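Local structure of periplasmic branched-chain amino acid-binding protein (Burkholderia mallei, 3I09) at residues Ala281-Ala293 and Val305-Tyr318. The protein probably binds branched-chain amino acids or related small carboxylates in the periplasm and delivers them to an ABC transporter, as a type I periplasmic binding protein. Sequence-based numbering, arbitrary orientation. Where two conformers were deposited one is given.
Sequences AADYSSVTTYLKA and VMAQLKKMKIDDFY. With EDO (1,2-ethanediol), chain M.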
loop_
_atom_site.group_PDB
_atom_site.type_symbol
_atom_site.label_atom_id
_atom_site.label_comp_id
_atom_site.label_asym_id
_atom_site.label_seq_id
_atom_site.Cartn_x
_atom_site.Cartn_y
_atom_site.Cartn_z
ATOM N N ALA A 281 2.566 -3.741 9.294
ATOM C CA ALA A 281 1.547 -4.712 9.766
ATOM C C ALA A 281 1.172 -5.750 8.722
ATOM O O ALA A 281 1.187 -6.977 8.968
ATOM C CB ALA A 281 0.263 -3.952 10.263
ATOM N N ALA A 282 0.835 -5.273 7.527
ATOM C CA ALA A 282 0.477 -6.163 6.399
ATOM C C ALA A 282 1.615 -7.107 5.986
ATOM O O ALA A 282 1.362 -8.273 5.665
ATOM C CB ALA A 282 0.014 -5.343 5.215
ATOM N N ASP A 283 2.873 -6.628 6.033
ATOM C CA ASP A 283 4.031 -7.483 5.773
ATOM C C ASP A 283 4.019 -8.714 6.692
ATOM O O ASP A 283 4.191 -9.865 6.223
ATOM C CB ASP A 283 5.362 -6.732 5.983
ATOM C CG ASP A 283 5.672 -5.667 4.924
ATOM O OD1 ASP A 283 5.177 -5.752 3.781
ATOM O OD2 ASP A 283 6.456 -4.720 5.282
ATOM N N TYR A 284 3.861 -8.474 8.000
ATOM C CA TYR A 284 3.805 -9.553 8.977
ATOM C C TYR A 284 2.614 -10.476 8.660
ATOM O O TYR A 284 2.772 -11.703 8.587
ATOM C CB TYR A 284 3.732 -8.985 10.396
ATOM C CG TYR A 284 3.614 -10.003 11.511
ATOM C CD1 TYR A 284 2.463 -10.743 11.681
ATOM C CD2 TYR A 284 4.665 -10.213 12.413
ATOM C CE1 TYR A 284 2.344 -11.681 12.714
ATOM C CE2 TYR A 284 4.540 -11.121 13.481
ATOM C CZ TYR A 284 3.388 -11.869 13.585
ATOM O OH TYR A 284 3.263 -12.770 14.576
ATOM N N SER A 285 1.444 -9.899 8.436
ATOM C CA SER A 285 0.234 -10.703 8.230
ATOM C C SER A 285 0.328 -11.577 6.985
ATOM O O SER A 285 -0.112 -12.716 6.976
ATOM C CB SER A 285 -1.000 -9.779 8.121
ATOM O OG SER A 285 -2.176 -10.497 7.787
ATOM N N SER A 286 0.870 -11.009 5.915
ATOM C CA SER A 286 0.964 -11.694 4.621
ATOM C C SER A 286 1.872 -12.906 4.744
ATOM O O SER A 286 1.591 -13.963 4.166
ATOM C CB SER A 286 1.463 -10.734 3.504
ATOM O OG SER A 286 2.813 -10.416 3.721
ATOM N N VAL A 287 2.940 -12.803 5.550
ATOM C CA VAL A 287 3.839 -13.937 5.780
ATOM C C VAL A 287 3.155 -15.047 6.593
ATOM O O VAL A 287 3.261 -16.226 6.270
ATOM C CB VAL A 287 5.188 -13.463 6.404
ATOM C CG1 VAL A 287 6.043 -14.633 6.926
ATOM C CG2 VAL A 287 5.957 -12.652 5.305
ATOM N N THR A 288 2.438 -14.667 7.634
ATOM C CA THR A 288 1.643 -15.606 8.350
ATOM C C THR A 288 0.654 -16.339 7.420
ATOM O O THR A 288 0.535 -17.559 7.466
ATOM C CB THR A 288 0.888 -14.948 9.506
ATOM O OG1 THR A 288 1.801 -14.209 10.322
ATOM C CG2 THR A 288 0.202 -16.018 10.329
ATOM N N THR A 289 -0.013 -15.585 6.562
ATOM C CA THR A 289 -0.970 -16.150 5.601
ATOM C C THR A 289 -0.295 -17.133 4.639
ATOM O O THR A 289 -0.801 -18.238 4.411
ATOM C CB THR A 289 -1.702 -15.012 4.897
ATOM O OG1 THR A 289 -2.471 -14.310 5.896
ATOM C CG2 THR A 289 -2.585 -15.550 3.744
ATOM N N TYR A 290 0.835 -16.738 4.050
ATOM C CA TYR A 290 1.596 -17.654 3.207
ATOM C C TYR A 290 1.986 -18.932 3.958
ATOM O O TYR A 290 1.812 -20.032 3.441
ATOM C CB TYR A 290 2.844 -16.967 2.676
ATOM C CG TYR A 290 3.743 -17.884 1.921
ATOM C CD1 TYR A 290 3.456 -18.260 0.622
ATOM C CD2 TYR A 290 4.895 -18.410 2.530
ATOM C CE1 TYR A 290 4.308 -19.145 -0.069
ATOM C CE2 TYR A 290 5.730 -19.284 1.860
ATOM C CZ TYR A 290 5.419 -19.649 0.565
ATOM O OH TYR A 290 6.208 -20.533 -0.125
ATOM N N LEU A 291 2.583 -18.783 5.143
ATOM C CA LEU A 291 3.075 -19.937 5.878
ATOM C C LEU A 291 1.925 -20.879 6.239
ATOM O O LEU A 291 2.101 -22.092 6.192
ATOM C CB LEU A 291 3.921 -19.560 7.104
ATOM C CG LEU A 291 5.267 -18.860 6.780
ATOM C CD1 LEU A 291 5.951 -18.324 8.050
ATOM C CD2 LEU A 291 6.190 -19.782 6.012
ATOM N N LYS A 292 0.760 -20.323 6.581
ATOM C CA LYS A 292 -0.410 -21.159 6.895
ATOM C C LYS A 292 -0.823 -21.954 5.672
ATOM O O LYS A 292 -1.253 -23.089 5.798
ATOM C CB LYS A 292 -1.591 -20.336 7.408
ATOM C CG LYS A 292 -1.424 -19.910 8.838
ATOM C CD LYS A 292 -2.608 -19.068 9.350
ATOM C CE LYS A 292 -2.511 -18.819 10.894
ATOM N NZ LYS A 292 -2.669 -20.048 11.751
ATOM N N ALA A 293 -0.707 -21.351 4.495
ATOM C CA ALA A 293 -1.057 -22.019 3.268
ATOM C C ALA A 293 -0.069 -23.146 2.924
ATOM O O ALA A 293 -0.483 -24.236 2.552
ATOM C CB ALA A 293 -1.149 -21.000 2.147
ATOM N N VAL A 305 -0.070 -24.007 -3.327
ATOM C CA VAL A 305 -0.109 -22.872 -2.376
ATOM C C VAL A 305 -1.153 -21.846 -2.821
ATOM O O VAL A 305 -1.950 -21.372 -2.000
ATOM C CB VAL A 305 1.299 -22.230 -2.180
ATOM C CG1 VAL A 305 1.178 -20.960 -1.342
ATOM C CG2 VAL A 305 2.254 -23.269 -1.525
HETATM N N MSE A 306 -1.221 -21.550 -4.118
HETATM C CA MSE A 306 -2.211 -20.589 -4.615
HETATM C C MSE A 306 -3.628 -21.097 -4.343
HETATM O O MSE A 306 -4.485 -20.310 -3.905
HETATM C CB MSE A 306 -2.035 -20.270 -6.116
HETATM C CG MSE A 306 -0.857 -19.374 -6.484
HETATM SE SE MSE A 306 -0.604 -17.737 -5.509
HETATM C CE MSE A 306 -2.328 -16.935 -5.756
ATOM N N ALA A 307 -3.863 -22.398 -4.540
ATOM C CA ALA A 307 -5.177 -22.993 -4.252
ATOM C C ALA A 307 -5.525 -22.859 -2.758
ATOM O O ALA A 307 -6.660 -22.482 -2.414
ATOM C CB ALA A 307 -5.253 -24.473 -4.713
ATOM N N GLN A 308 -4.557 -23.097 -1.873
ATOM C CA GLN A 308 -4.763 -22.868 -0.433
ATOM C C GLN A 308 -5.045 -21.400 -0.169
ATOM O O GLN A 308 -5.985 -21.089 0.558
ATOM C CB GLN A 308 -3.580 -23.291 0.442
ATOM C CG GLN A 308 -3.408 -24.774 0.639
ATOM C CD GLN A 308 -4.528 -25.395 1.484
ATOM O OE1 GLN A 308 -5.231 -24.713 2.260
ATOM N NE2 GLN A 308 -4.676 -26.677 1.351
ATOM N N LEU A 309 -4.238 -20.494 -0.731
ATOM C CA LEU A 309 -4.446 -19.073 -0.486
ATOM C C LEU A 309 -5.849 -18.616 -0.880
ATOM O O LEU A 309 -6.446 -17.768 -0.202
ATOM C CB LEU A 309 -3.379 -18.230 -1.190
ATOM C CG LEU A 309 -1.988 -18.255 -0.564
ATOM C CD1 LEU A 309 -0.951 -17.655 -1.548
ATOM C CD2 LEU A 309 -1.944 -17.548 0.800
ATOM N N LYS A 310 -6.368 -19.190 -1.960
ATOM C CA LYS A 310 -7.680 -18.812 -2.479
ATOM C C LYS A 310 -8.848 -19.546 -1.870
ATOM O O LYS A 310 -9.978 -19.236 -2.209
ATOM C CB LYS A 310 -7.689 -18.894 -4.012
ATOM C CG LYS A 310 -6.863 -17.715 -4.574
ATOM C CD LYS A 310 -6.993 -17.417 -6.001
ATOM C CE LYS A 310 -6.033 -16.265 -6.403
ATOM N NZ LYS A 310 -5.946 -16.026 -7.849
ATOM N N LYS A 311 -8.598 -20.435 -0.916
ATOM C CA LYS A 311 -9.697 -21.091 -0.217
ATOM C C LYS A 311 -9.700 -20.917 1.301
ATOM O O LYS A 311 -10.598 -21.440 1.932
ATOM C CB LYS A 311 -9.753 -22.582 -0.559
ATOM C CG LYS A 311 -8.724 -23.475 0.181
ATOM C CD LYS A 311 -8.655 -24.852 -0.506
ATOM C CE LYS A 311 -7.798 -25.858 0.276
ATOM N NZ LYS A 311 -7.915 -27.252 -0.322
HETATM N N MSE A 312 -8.719 -20.248 1.891
HETATM C CA MSE A 312 -8.592 -20.071 3.349
HETATM C C MSE A 312 -9.066 -18.698 3.774
HETATM O O MSE A 312 -8.681 -17.711 3.160
HETATM C CB MSE A 312 -7.103 -20.170 3.779
HETATM C CG MSE A 312 -6.395 -21.435 3.344
HETATM SE SE MSE A 312 -4.812 -21.848 4.428
HETATM C CE MSE A 312 -5.880 -22.303 6.030
ATOM N N LYS A 313 -9.812 -18.598 4.853
ATOM C CA LYS A 313 -10.094 -17.307 5.448
ATOM C C LYS A 313 -8.809 -16.763 6.087
ATOM O O LYS A 313 -7.967 -17.548 6.541
ATOM C CB LYS A 313 -11.167 -17.429 6.517
ATOM C CG LYS A 313 -12.554 -17.748 6.003
ATOM C CD LYS A 313 -13.527 -17.872 7.180
ATOM C CE LYS A 313 -14.960 -18.285 6.766
ATOM N NZ LYS A 313 -15.948 -18.140 7.896
ATOM N N ILE A 314 -8.667 -15.446 6.076
ATOM C CA ILE A 314 -7.638 -14.729 6.859
ATOM C C ILE A 314 -8.323 -14.069 8.078
ATOM O O ILE A 314 -9.410 -13.464 7.964
ATOM C CB ILE A 314 -6.944 -13.691 6.005
ATOM C CG1 ILE A 314 -6.138 -14.392 4.900
ATOM C CG2 ILE A 314 -6.033 -12.776 6.918
ATOM C CD1 ILE A 314 -5.780 -13.559 3.698
ATOM N N ASP A 315 -7.761 -14.234 9.276
ATOM C CA ASP A 315 -8.334 -13.598 10.449
ATOM C C ASP A 315 -7.243 -13.430 11.489
ATOM O O ASP A 315 -6.964 -14.347 12.262
ATOM C CB ASP A 315 -9.498 -14.433 11.051
ATOM C CG ASP A 315 -10.244 -13.712 12.175
ATOM O OD1 ASP A 315 -9.936 -12.550 12.532
ATOM O OD2 ASP A 315 -11.218 -14.315 12.703
ATOM N N ASP A 316 -6.594 -12.283 11.461
ATOM C CA ASP A 316 -5.529 -11.997 12.397
ATOM C C ASP A 316 -5.630 -10.529 12.864
ATOM O O ASP A 316 -6.632 -9.852 12.596
ATOM C CB ASP A 316 -4.181 -12.402 11.792
ATOM C CG ASP A 316 -3.798 -11.590 10.546
ATOM O OD1 ASP A 316 -4.364 -10.505 10.319
ATOM O OD2 ASP A 316 -2.871 -12.018 9.821
ATOM N N PHE A 317 -4.603 -10.061 13.597
ATOM C CA PHE A 317 -4.588 -8.708 14.130
ATOM C C PHE A 317 -4.643 -7.629 13.015
ATOM O O PHE A 317 -5.002 -6.476 13.290
ATOM C CB PHE A 317 -3.306 -8.485 14.957
ATOM C CG PHE A 317 -2.121 -8.236 14.100
ATOM C CD1 PHE A 317 -1.412 -9.279 13.542
ATOM C CD2 PHE A 317 -1.769 -6.947 13.768
ATOM C CE1 PHE A 317 -0.372 -9.030 12.668
ATOM C CE2 PHE A 317 -0.698 -6.708 12.908
ATOM C CZ PHE A 317 -0.014 -7.764 12.370
ATOM N N TYR A 318 -4.249 -8.008 11.801
ATOM C CA TYR A 318 -4.226 -7.100 10.646
ATOM C C TYR A 318 -5.610 -6.987 9.983
ATOM O O TYR A 318 -6.111 -5.888 9.800
ATOM C CB TYR A 318 -3.142 -7.525 9.633
ATOM C CG TYR A 318 -3.215 -6.685 8.385
ATOM C CD1 TYR A 318 -2.829 -5.327 8.417
ATOM C CD2 TYR A 318 -3.697 -7.211 7.192
ATOM C CE1 TYR A 318 -2.954 -4.514 7.281
ATOM C CE2 TYR A 318 -3.848 -6.387 6.030
ATOM C CZ TYR A 318 -3.484 -5.038 6.104
ATOM O OH TYR A 318 -3.652 -4.262 4.961
HETATM C C1 EDO M . -8.122 -10.007 15.654
HETATM O O1 EDO M . -7.882 -8.611 15.487
HETATM C C2 EDO M . -6.858 -10.754 16.053
HETATM O O2 EDO M . -7.025 -11.320 17.352
HETATM O O HOH W 1 -0.502 -12.537 11.333
HETATM O O HOH W 2 -2.715 -14.473 8.678
#
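Asp316 OD2 is gripped three times: Ser285 OG donates to its syn lone pair over 2.6 Å, and two waters donate as well, one from 2.9 Å and the other from 2.7 Å. The first water also bonds Thr288 OG1 and the second Thr289 OG1, tying the carboxylate to three hydroxyls of helix 278-297, while Tyr120 OH bonds both Ser285 OG and Thr289 OG1. The other oxygen, OD1, is used within its own loop: Tyr318 N meets it from above the carboxylate plane at 2.9 Å, closing an Asx turn, and Ala319 N bonds it too. With CG lodged between backbone N and carbonyl carbon (chi1 64°), Asp316 can serve turn and helix together.

Aromatic rings follow directly. Phe317 directs its edge at the face of Tyr284 in an offset edge-to-face pair, planes at 77°, and Trp264 packs against both rings. Ala282 CB sits over one face of Tyr318, 4.0 Å from its centroid in a CH-pi contact, while Tyr318 OH bonds Ser252.

Toward the other end the contact turns apolar. Thr289 CG2 meets Leu309 CD2 at 3.6 Å and also Ile314 CD1. Ala293 CB packs against Gln308 CB and Leu309 CD2, where the axes of 281-293 and 305-309 make 116° between their N-to-C directions, and Val305 CG1 approaches the Tyr290 ring.

The chain thus doubles back along one helix of a periplasmic-binding-protein lobe, joined by aliphatic packing at one end, aromatic packing at the other and a hydrated carboxylate between; so many donors would probably stabilise the ionised form of Asp316.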